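Local coordinates for sucrose 6(F)-phosphate phosphorylase (Thermoanaerobacterium thermosaccharolyticum DSM 571, PDB 6S9V), which is a single-chain phosphorylase of the alpha-amylase family, built round a closed eight-stranded TIM barrel, at residues 17-22 against 387-392; 102-107 against 174-179. All coordinates share one frame; numbering follows the deposited sequence.

Contact 1 of 2, residues 17-22 against 387-392; sequences LKNKVQ and GIPQVY
Gln22 pairs with Gln390 by side chain and grips the backbone on either side of it, at Pro389 and Val391. Gln22 N donates to Pro389 O at 2.9 Å, in the carbonyl plane. Gln22 O takes Val391 N at 2.7 Å, so the backbone of Gln22 brackets Gln390 as one parallel bridge. On the face that carries both glutamines, Gln390 NE2 gives a nearly straight bond (172°) to Gln22 OE1 at 3.0 Å. The acceptor lies in the donor's amide plane, yet the two amides are turned 40° apart. Both CG atoms sit anti to the carbonyl carbon (chi1 near -58°) and both chains then run extended, which lets the two amide ends meet. Ile388 CG2 packs 3.9 Å from Gln22 CD, while its CD1 reaches back to Lys18 O at 3.4 Å. On the other face Val21 spans Pro389 and Val391: CG2 touches Pro389 CG, and CG1 rests 3.7 Å from Val391 CG2.

Further out, Asn19 centres an inverse gamma turn and is held by Arg444 and Asn451, while Asn445 takes Val21 N. Helix 432-446 covers Val21, and Phe303 of strand 302-304 lies against both glutamines and Ile388. Strand 388-392 is the eighth of the barrel and strand 22-25 the first, so this parallel pairing is the seam that closes the TIM barrel.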
loop_
_atom_site.group_PDB
_atom_site.type_symbol
_atom_site.label_atom_id
_atom_site.label_comp_id
_atom_site.label_asym_id
_atom_site.label_seq_id
_atom_site.Cartn_x
_atom_site.Cartn_y
_atom_site.Cartn_z
ATOM N N LEU A 17 9.353 -15.675 1.032
ATOM C CA LEU A 17 9.080 -14.756 -0.061
ATOM C C LEU A 17 10.386 -14.368 -0.731
ATOM O O LEU A 17 11.449 -14.373 -0.103
ATOM C CB LEU A 17 8.357 -13.509 0.433
ATOM C CG LEU A 17 6.953 -13.768 0.987
ATOM C CD1 LEU A 17 6.465 -12.542 1.726
ATOM C CD2 LEU A 17 5.988 -14.154 -0.129
ATOM N N LYS A 18 10.306 -14.095 -2.031
ATOM C CA LYS A 18 11.475 -13.637 -2.766
ATOM C C LYS A 18 11.920 -12.293 -2.209
ATOM O O LYS A 18 11.119 -11.362 -2.092
ATOM C CB LYS A 18 11.130 -13.496 -4.248
ATOM C CG LYS A 18 12.319 -13.278 -5.165
ATOM C CD LYS A 18 11.887 -12.749 -6.539
ATOM C CE LYS A 18 11.046 -13.737 -7.332
ATOM N NZ LYS A 18 10.841 -13.238 -8.743
ATOM N N ASN A 19 13.200 -12.192 -1.872
ATOM C CA ASN A 19 13.728 -10.989 -1.227
ATOM C C ASN A 19 14.345 -10.040 -2.253
ATOM O O ASN A 19 15.529 -9.692 -2.190
ATOM C CB ASN A 19 14.746 -11.368 -0.153
ATOM C CG ASN A 19 15.216 -10.167 0.649
ATOM O OD1 ASN A 19 14.491 -9.177 0.780
ATOM N ND2 ASN A 19 16.434 -10.237 1.167
ATOM N N LYS A 20 13.520 -9.587 -3.187
ATOM C CA LYS A 20 13.965 -8.677 -4.233
ATOM C C LYS A 20 13.051 -7.464 -4.275
ATOM O O LYS A 20 11.897 -7.512 -3.846
ATOM C CB LYS A 20 14.018 -9.367 -5.599
ATOM C CG LYS A 20 15.023 -10.517 -5.636
ATOM C CD LYS A 20 15.503 -10.831 -7.036
ATOM C CE LYS A 20 16.449 -12.031 -7.033
ATOM N NZ LYS A 20 17.437 -11.982 -5.911
ATOM N N VAL A 21 13.594 -6.361 -4.792
ATOM C CA VAL A 21 12.826 -5.133 -4.875
ATOM C C VAL A 21 11.623 -5.330 -5.791
ATOM O O VAL A 21 11.711 -5.969 -6.851
ATOM C CB VAL A 21 13.734 -3.989 -5.362
ATOM C CG1 VAL A 21 12.945 -2.716 -5.516
ATOM C CG2 VAL A 21 14.906 -3.789 -4.406
ATOM N N GLN A 22 10.490 -4.760 -5.394
ATOM C CA GLN A 22 9.263 -4.835 -6.175
ATOM C C GLN A 22 8.826 -3.447 -6.630
ATOM O O GLN A 22 9.108 -2.446 -5.976
ATOM C CB GLN A 22 8.139 -5.457 -5.359
ATOM C CG GLN A 22 8.474 -6.846 -4.826
ATOM C CD GLN A 22 7.334 -7.456 -4.057
ATOM O OE1 GLN A 22 6.497 -6.749 -3.501
ATOM N NE2 GLN A 22 7.293 -8.782 -4.013
ATOM N N GLY A 387 12.858 -6.591 5.525
ATOM C CA GLY A 387 11.558 -6.543 4.885
ATOM C C GLY A 387 11.700 -6.569 3.367
ATOM O O GLY A 387 12.769 -6.394 2.813
ATOM N N ILE A 388 10.549 -6.788 2.730
ATOM C CA ILE A 388 10.510 -6.840 1.262
ATOM C C ILE A 388 10.374 -5.418 0.760
ATOM O O ILE A 388 9.359 -4.761 1.029
ATOM C CB ILE A 388 9.337 -7.711 0.771
ATOM C CG1 ILE A 388 9.440 -9.118 1.353
ATOM C CG2 ILE A 388 9.301 -7.718 -0.755
ATOM C CD1 ILE A 388 10.666 -9.870 0.911
ATOM N N PRO A 389 11.363 -4.889 0.020
ATOM C CA PRO A 389 11.316 -3.480 -0.400
ATOM C C PRO A 389 10.492 -3.274 -1.665
ATOM O O PRO A 389 10.645 -4.000 -2.649
ATOM C CB PRO A 389 12.790 -3.127 -0.636
ATOM C CG PRO A 389 13.518 -4.441 -0.777
ATOM C CD PRO A 389 12.583 -5.576 -0.442
ATOM N N GLN A 390 9.630 -2.256 -1.631
ATOM C CA GLN A 390 8.807 -1.845 -2.759
ATOM C C GLN A 390 9.159 -0.425 -3.157
ATOM O O GLN A 390 9.371 0.430 -2.291
ATOM C CB GLN A 390 7.319 -1.909 -2.415
ATOM C CG GLN A 390 6.854 -3.281 -1.997
ATOM C CD GLN A 390 5.356 -3.386 -1.956
ATOM O OE1 GLN A 390 4.680 -2.497 -1.449
ATOM N NE2 GLN A 390 4.823 -4.478 -2.492
ATOM N N VAL A 391 9.217 -0.184 -4.465
ATOM C CA VAL A 391 9.492 1.138 -5.024
ATOM C C VAL A 391 8.290 1.550 -5.866
ATOM O O VAL A 391 7.917 0.849 -6.818
ATOM C CB VAL A 391 10.778 1.156 -5.867
ATOM C CG1 VAL A 391 10.961 2.515 -6.554
ATOM C CG2 VAL A 391 11.989 0.844 -4.993
ATOM N N TYR A 392 7.680 2.672 -5.505
ATOM C CA TYR A 392 6.568 3.215 -6.280
ATOM C C TYR A 392 7.086 3.843 -7.571
ATOM O O TYR A 392 8.170 4.431 -7.601
ATOM C CB TYR A 392 5.826 4.227 -5.412
ATOM C CG TYR A 392 4.568 4.835 -5.974
ATOM C CD1 TYR A 392 3.449 4.064 -6.240
ATOM C CD2 TYR A 392 4.490 6.203 -6.193
ATOM C CE1 TYR A 392 2.287 4.635 -6.720
ATOM C CE2 TYR A 392 3.333 6.784 -6.674
ATOM C CZ TYR A 392 2.241 5.999 -6.929
ATOM O OH TYR A 392 1.097 6.575 -7.407
#

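Contact 2 of 2, residues 102-107 against 174-179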
loop_
_atom_site.group_PDB
_atom_site.type_symbol
_atom_site.label_atom_id
_atom_site.label_comp_id
_atom_site.label_asym_id
_atom_site.label_seq_id
_atom_site.Cartn_x
_atom_site.Cartn_y
_atom_site.Cartn_z
ATOM N N VAL A 102 -17.604 -3.209 -3.159
ATOM C CA VAL A 102 -17.711 -3.513 -4.584
ATOM C C VAL A 102 -18.462 -2.366 -5.255
ATOM O O VAL A 102 -19.208 -1.621 -4.617
ATOM C CB VAL A 102 -18.431 -4.868 -4.810
ATOM C CG1 VAL A 102 -19.908 -4.758 -4.434
ATOM C CG2 VAL A 102 -18.257 -5.359 -6.237
ATOM N N SER A 103 -18.253 -2.219 -6.563
ATOM C CA SER A 103 -18.930 -1.157 -7.303
ATOM C C SER A 103 -20.447 -1.301 -7.219
ATOM O O SER A 103 -20.990 -2.408 -7.300
ATOM C CB SER A 103 -18.507 -1.184 -8.767
ATOM O OG SER A 103 -19.231 -0.218 -9.513
ATOM N N ARG A 104 -21.143 -0.168 -7.091
ATOM C CA ARG A 104 -22.590 -0.184 -7.235
ATOM C C ARG A 104 -23.004 -0.611 -8.636
ATOM O O ARG A 104 -24.169 -0.957 -8.854
ATOM C CB ARG A 104 -23.182 1.196 -6.937
ATOM C CG ARG A 104 -22.722 2.265 -7.925
ATOM C CD ARG A 104 -23.506 3.558 -7.765
ATOM N NE ARG A 104 -24.907 3.400 -8.130
ATOM C CZ ARG A 104 -25.792 4.392 -8.168
ATOM N NH1 ARG A 104 -25.430 5.634 -7.868
ATOM N NH2 ARG A 104 -27.044 4.141 -8.508
ATOM N N ARG A 105 -22.085 -0.560 -9.601
ATOM C CA ARG A 105 -22.415 -0.952 -10.961
ATOM C C ARG A 105 -22.148 -2.429 -11.220
ATOM O O ARG A 105 -22.310 -2.881 -12.358
ATOM C CB ARG A 105 -21.643 -0.100 -11.976
ATOM C CG ARG A 105 -21.627 1.388 -11.684
ATOM C CD ARG A 105 -23.005 2.057 -11.751
ATOM N NE ARG A 105 -22.911 3.439 -11.268
ATOM C CZ ARG A 105 -23.910 4.322 -11.254
ATOM N NH1 ARG A 105 -25.116 3.991 -11.690
ATOM N NH2 ARG A 105 -23.694 5.550 -10.794
ATOM N N SER A 106 -21.733 -3.183 -10.207
ATOM C CA SER A 106 -21.630 -4.626 -10.360
ATOM C C SER A 106 -23.019 -5.237 -10.553
ATOM O O SER A 106 -24.037 -4.682 -10.134
ATOM C CB SER A 106 -20.953 -5.242 -9.139
ATOM O OG SER A 106 -21.721 -5.015 -7.968
ATOM N N ILE A 107 -23.049 -6.412 -11.194
ATOM C CA ILE A 107 -24.318 -7.095 -11.407
ATOM C C ILE A 107 -24.994 -7.357 -10.066
ATOM O O ILE A 107 -26.218 -7.256 -9.936
ATOM C CB ILE A 107 -24.109 -8.397 -12.203
ATOM C CG1 ILE A 107 -25.460 -9.013 -12.579
ATOM C CG2 ILE A 107 -23.251 -9.388 -11.403
ATOM C CD1 ILE A 107 -25.360 -10.247 -13.467
ATOM N N THR A 174 -18.602 10.678 -4.062
ATOM C CA THR A 174 -19.921 11.061 -4.540
ATOM C C THR A 174 -20.977 10.572 -3.556
ATOM O O THR A 174 -20.741 9.664 -2.757
ATOM C CB THR A 174 -20.215 10.483 -5.931
ATOM O OG1 THR A 174 -20.298 9.050 -5.868
ATOM C CG2 THR A 174 -19.123 10.871 -6.911
ATOM N N ASP A 175 -22.151 11.193 -3.628
ATOM C CA ASP A 175 -23.321 10.743 -2.883
ATOM C C ASP A 175 -24.463 10.589 -3.880
ATOM O O ASP A 175 -24.843 11.577 -4.539
ATOM C CB ASP A 175 -23.693 11.725 -1.770
ATOM C CG ASP A 175 -24.671 11.123 -0.778
ATOM O OD1 ASP A 175 -24.442 9.973 -0.337
ATOM O OD2 ASP A 175 -25.667 11.798 -0.438
ATOM N N PRO A 176 -25.026 9.388 -4.055
ATOM C CA PRO A 176 -24.641 8.131 -3.402
ATOM C C PRO A 176 -23.250 7.682 -3.817
ATOM O O PRO A 176 -22.771 8.075 -4.878
ATOM C CB PRO A 176 -25.705 7.147 -3.884
ATOM C CG PRO A 176 -26.172 7.709 -5.177
ATOM C CD PRO A 176 -26.128 9.192 -5.012
ATOM N N SER A 177 -22.620 6.857 -2.981
ATOM C CA SER A 177 -21.280 6.376 -3.264
ATOM C C SER A 177 -21.297 5.311 -4.352
ATOM O O SER A 177 -22.280 4.588 -4.533
ATOM C CB SER A 177 -20.643 5.790 -2.006
ATOM O OG SER A 177 -19.408 5.181 -2.324
ATOM N N GLU A 178 -20.180 5.226 -5.077
ATOM C CA GLU A 178 -19.938 4.147 -6.023
ATOM C C GLU A 178 -19.503 2.863 -5.346
ATOM O O GLU A 178 -19.494 1.812 -5.995
ATOM C CB GLU A 178 -18.855 4.555 -7.021
ATOM C CG GLU A 178 -19.258 5.683 -7.957
ATOM C CD GLU A 178 -20.309 5.279 -8.970
ATOM O OE1 GLU A 178 -20.341 4.090 -9.365
ATOM O OE2 GLU A 178 -21.082 6.168 -9.401
ATOM N N GLN A 179 -19.125 2.934 -4.072
ATOM C CA GLN A 179 -18.495 1.829 -3.360
ATOM C C GLN A 179 -19.460 1.313 -2.299
ATOM O O GLN A 179 -19.679 1.972 -1.275
ATOM C CB GLN A 179 -17.171 2.282 -2.745
ATOM C CG GLN A 179 -16.087 2.618 -3.783
ATOM C CD GLN A 179 -14.989 3.512 -3.218
ATOM O OE1 GLN A 179 -15.253 4.623 -2.766
ATOM N NE2 GLN A 179 -13.751 3.036 -3.269
HETATM O O HOH W 1 -22.878 6.914 -7.429
#
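The guanidinium groups of Arg104 and Arg105 lie one over the other beside the carboxylate of Glu178. Arg104 NE sits 3.4 Å above the centre of the Arg105 plane, and Arg105 NH2 lies over one face of Arg104, offset toward its rim. At its edge Arg105 grips Glu178 side-on with two nitrogens: NH2 reaches OE2 at 3.0 Å, close to the guanidinium plane, and NE reaches OE1 at a longer 3.3 Å, somewhat tilted from it. The Arg105 guanidinium and the Glu178 carboxylate are 25° apart, nearly coplanar. A bend at chi2 in both chains (-65° in Arg105, -70° in Glu178) folds the groups toward each other. Arg104 uses its edge for a water, 2.9 Å from NH1 and in plane, which donates to Glu178 OE2 and Pro176 O. The carboxylate thus probably offsets both neighbouring positive charges, one directly and one through water. Arg104 NH1 also meets Pro176 CG obliquely at 3.5 Å, and Arg104 CG lies 3.3 Å from Glu178 OE1.

The backbones meanwhile form the end of a two-stranded antiparallel sheet, 101-103 with 179-181, in an alpha-amylase family domain. Ser103 and Gln179 are a non-hydrogen-bonded pair, and Arg104 N donates to Glu178 O at 2.8 Å from above the carbonyl plane. Ser103 opens a type I turn to Ser106, the N-cap of helix 107-115, and Ser103 O accepts from both N and OG of Ser106. Ser103 OG accepts Arg105 N in an ST turn, and Ser61 joins both Ser103 OG and Glu178 OE1.

From the N terminus the chain enters contact 1 first, leading through 17-22 into the first barrel strand. Strands 51-54 and 92-97 follow, and soon afterwards residues 102-107 form one half of contact 2. The excursion through helices 107-115 and 139-142 and strands 153-157 and 164-168 returns at 174-179, closing a short loop of 66 residues. The chain then builds the fourth to seventh barrel strands, and the eighth, in 387-392, closes the long loop of 364 residues, which encloses contact 2 entirely without crossing it. Contact 1 thus joins the barrel's ends, whereas contact 2 fastens the excursion between its third and fourth strands. Their centres lie 33 Å apart.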